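Local coordinates for dual specificity protein phosphatase 12 (Homo sapiens, PDB 4KI9) that removes phosphate from phosphotyrosine as well as phosphoserine and phosphothreonine residues of proteins, here as its catalytic domain alone, at residues A[29-34]-A[50-55]. The protein carries 2 engineered substitutions. Numbering follows the deposited sequence.
Sequences AVLTVD and WRLFVP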
# COMPACT_ATOMS: atom_id res chain seq x y z
N ALA A 29 10.04 -8.28 5.80
CA ALA A 29 9.44 -6.97 6.03
C ALA A 29 7.96 -7.04 5.72
O ALA A 29 7.56 -7.46 4.63
CB ALA A 29 10.13 -5.90 5.20
N VAL A 30 7.12 -6.64 6.68
CA VAL A 30 5.68 -6.77 6.50
C VAL A 30 4.98 -5.47 6.81
O VAL A 30 5.11 -4.94 7.92
CB VAL A 30 5.10 -7.90 7.39
CG1 VAL A 30 3.57 -7.94 7.25
CG2 VAL A 30 5.71 -9.25 7.00
N LEU A 31 4.26 -4.95 5.83
CA LEU A 31 3.45 -3.76 6.03
C LEU A 31 2.02 -4.22 6.15
O LEU A 31 1.43 -4.73 5.20
CB LEU A 31 3.60 -2.79 4.86
CG LEU A 31 3.05 -1.36 5.08
CD1 LEU A 31 3.64 -0.44 4.01
CD2 LEU A 31 1.53 -1.28 5.01
N THR A 32 1.46 -4.02 7.34
CA THR A 32 0.06 -4.29 7.60
C THR A 32 -0.75 -3.00 7.46
O THR A 32 -0.49 -2.01 8.14
CB THR A 32 -0.13 -4.85 9.02
OG1 THR A 32 0.66 -6.04 9.19
CG2 THR A 32 -1.60 -5.15 9.31
N VAL A 33 -1.72 -3.00 6.55
CA VAL A 33 -2.65 -1.89 6.45
C VAL A 33 -4.05 -2.45 6.69
O VAL A 33 -4.64 -3.08 5.82
CB VAL A 33 -2.51 -1.11 5.10
CG1 VAL A 33 -2.49 -2.07 3.90
CG2 VAL A 33 -3.59 -0.05 4.95
N ASP A 34 -4.56 -2.25 7.90
CA ASP A 34 -5.71 -3.00 8.37
C ASP A 34 -6.18 -2.33 9.66
O ASP A 34 -5.57 -1.37 10.12
CB ASP A 34 -5.28 -4.44 8.65
CG ASP A 34 -6.39 -5.45 8.42
OD1 ASP A 34 -7.57 -5.08 8.53
OD2 ASP A 34 -6.07 -6.62 8.14
N TRP A 50 11.14 -6.77 10.15
CA TRP A 50 10.71 -5.36 10.20
C TRP A 50 9.22 -5.26 9.87
O TRP A 50 8.74 -5.94 8.97
CB TRP A 50 11.48 -4.53 9.17
CG TRP A 50 12.92 -4.30 9.50
CD1 TRP A 50 13.47 -3.17 10.04
CD2 TRP A 50 14.01 -5.21 9.28
NE1 TRP A 50 14.83 -3.33 10.18
CE2 TRP A 50 15.19 -4.57 9.73
CE3 TRP A 50 14.10 -6.51 8.77
CZ2 TRP A 50 16.43 -5.19 9.67
CZ3 TRP A 50 15.34 -7.12 8.70
CH2 TRP A 50 16.49 -6.46 9.16
N ARG A 51 8.50 -4.40 10.58
CA ARG A 51 7.08 -4.21 10.32
C ARG A 51 6.72 -2.73 10.31
O ARG A 51 7.37 -1.92 10.96
CB ARG A 51 6.24 -4.90 11.40
CG ARG A 51 6.27 -6.44 11.39
CD ARG A 51 5.49 -7.01 12.57
NE ARG A 51 5.48 -8.47 12.63
CZ ARG A 51 4.57 -9.23 12.04
NH1 ARG A 51 3.60 -8.68 11.33
NH2 ARG A 51 4.63 -10.56 12.15
N LEU A 52 5.68 -2.41 9.55
CA LEU A 52 5.03 -1.12 9.65
C LEU A 52 3.52 -1.37 9.69
O LEU A 52 2.96 -2.04 8.81
CB LEU A 52 5.38 -0.22 8.45
CG LEU A 52 4.55 1.06 8.37
CD1 LEU A 52 4.81 1.96 9.57
CD2 LEU A 52 4.81 1.81 7.07
N PHE A 53 2.88 -0.86 10.72
CA PHE A 53 1.43 -0.96 10.82
C PHE A 53 0.77 0.38 10.46
O PHE A 53 1.07 1.40 11.06
CB PHE A 53 1.03 -1.42 12.22
CG PHE A 53 -0.45 -1.36 12.48
CD1 PHE A 53 -0.96 -0.65 13.55
CD2 PHE A 53 -1.33 -2.03 11.64
CE1 PHE A 53 -2.33 -0.59 13.78
CE2 PHE A 53 -2.70 -1.98 11.86
CZ PHE A 53 -3.20 -1.26 12.93
N VAL A 54 -0.13 0.36 9.49
CA VAL A 54 -0.85 1.56 9.07
C VAL A 54 -2.33 1.31 9.37
O VAL A 54 -3.00 0.59 8.63
CB VAL A 54 -0.64 1.86 7.55
CG1 VAL A 54 -1.55 3.01 7.09
CG2 VAL A 54 0.86 2.19 7.26
N PRO A 55 -2.82 1.85 10.49
CA PRO A 55 -4.20 1.56 10.91
C PRO A 55 -5.16 2.26 9.98
O PRO A 55 -5.05 3.46 9.77
CB PRO A 55 -4.27 2.15 12.33
CG PRO A 55 -3.20 3.20 12.36
CD PRO A 55 -2.09 2.67 11.47
O HOH W 1 3.19 -5.81 10.06
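The carbonyl oxygen of Val30 is gripped twice: Leu52 N donates to Val30 O at 3.1 Å, tilted from the carbonyl plane, and a water donates to the same oxygen at 3.0 Å. That water also joins Thr32 OG1, at 2.7 Å, and accepts from Arg51 NH1, lying in the plane of the guanidinium at its edge; it thus ties two groups of strand 29-34 to one of strand 50-55. Thr32 suits this place because its CG2 stands anti to the backbone N and turns OG1 beside that N (chi1 -57°), where it hydrogen-bonds His88 NE2 as well as meeting the water, while the methyl lies against CD2 of Phe53 at 3.9 Å. Arg51, extended from CG to NE, runs alongside Val30, with NH1 coming near the valine's CG1.

Strands 29-34 and 50-55 run parallel: Val30 N bonds Trp50 O while Val30 O takes Leu52 N, and Thr32 repeats this with Leu52 and Val54; Leu31, between them, turns its backbone to strand 84-88. Straightest is Val54 N to Thr32 O, 2.8 Å and 174° at the hydrogen; the last, from Asp34 N to Val54 O, is weak. The Phe53 ring crosses Thr32 obliquely, its CE2 3.4 Å from Asp34 O, and Pro55 N sits over one of its faces.

On the other side of the sheet Ala29, Leu31, Val33, Leu52 and Val54 form an apolar layer. CD1 of Leu31 meets CD2 of Leu52 at 4.0 Å, and Leu31 CD2 reaches Val54 CG2; the branched chains suit a face where helix 68-80 packs on Ala29, Leu31 and Leu52 and helix 95-108 on Val33. Small Ala29 lets Phe74 and Ala78 come close. Strand 27-34 lies between outermost strand 50-55 and strand 84-88, which leads into the substrate-binding loop holding Arg95: the parallel core of the dual-specificity phosphatase fold.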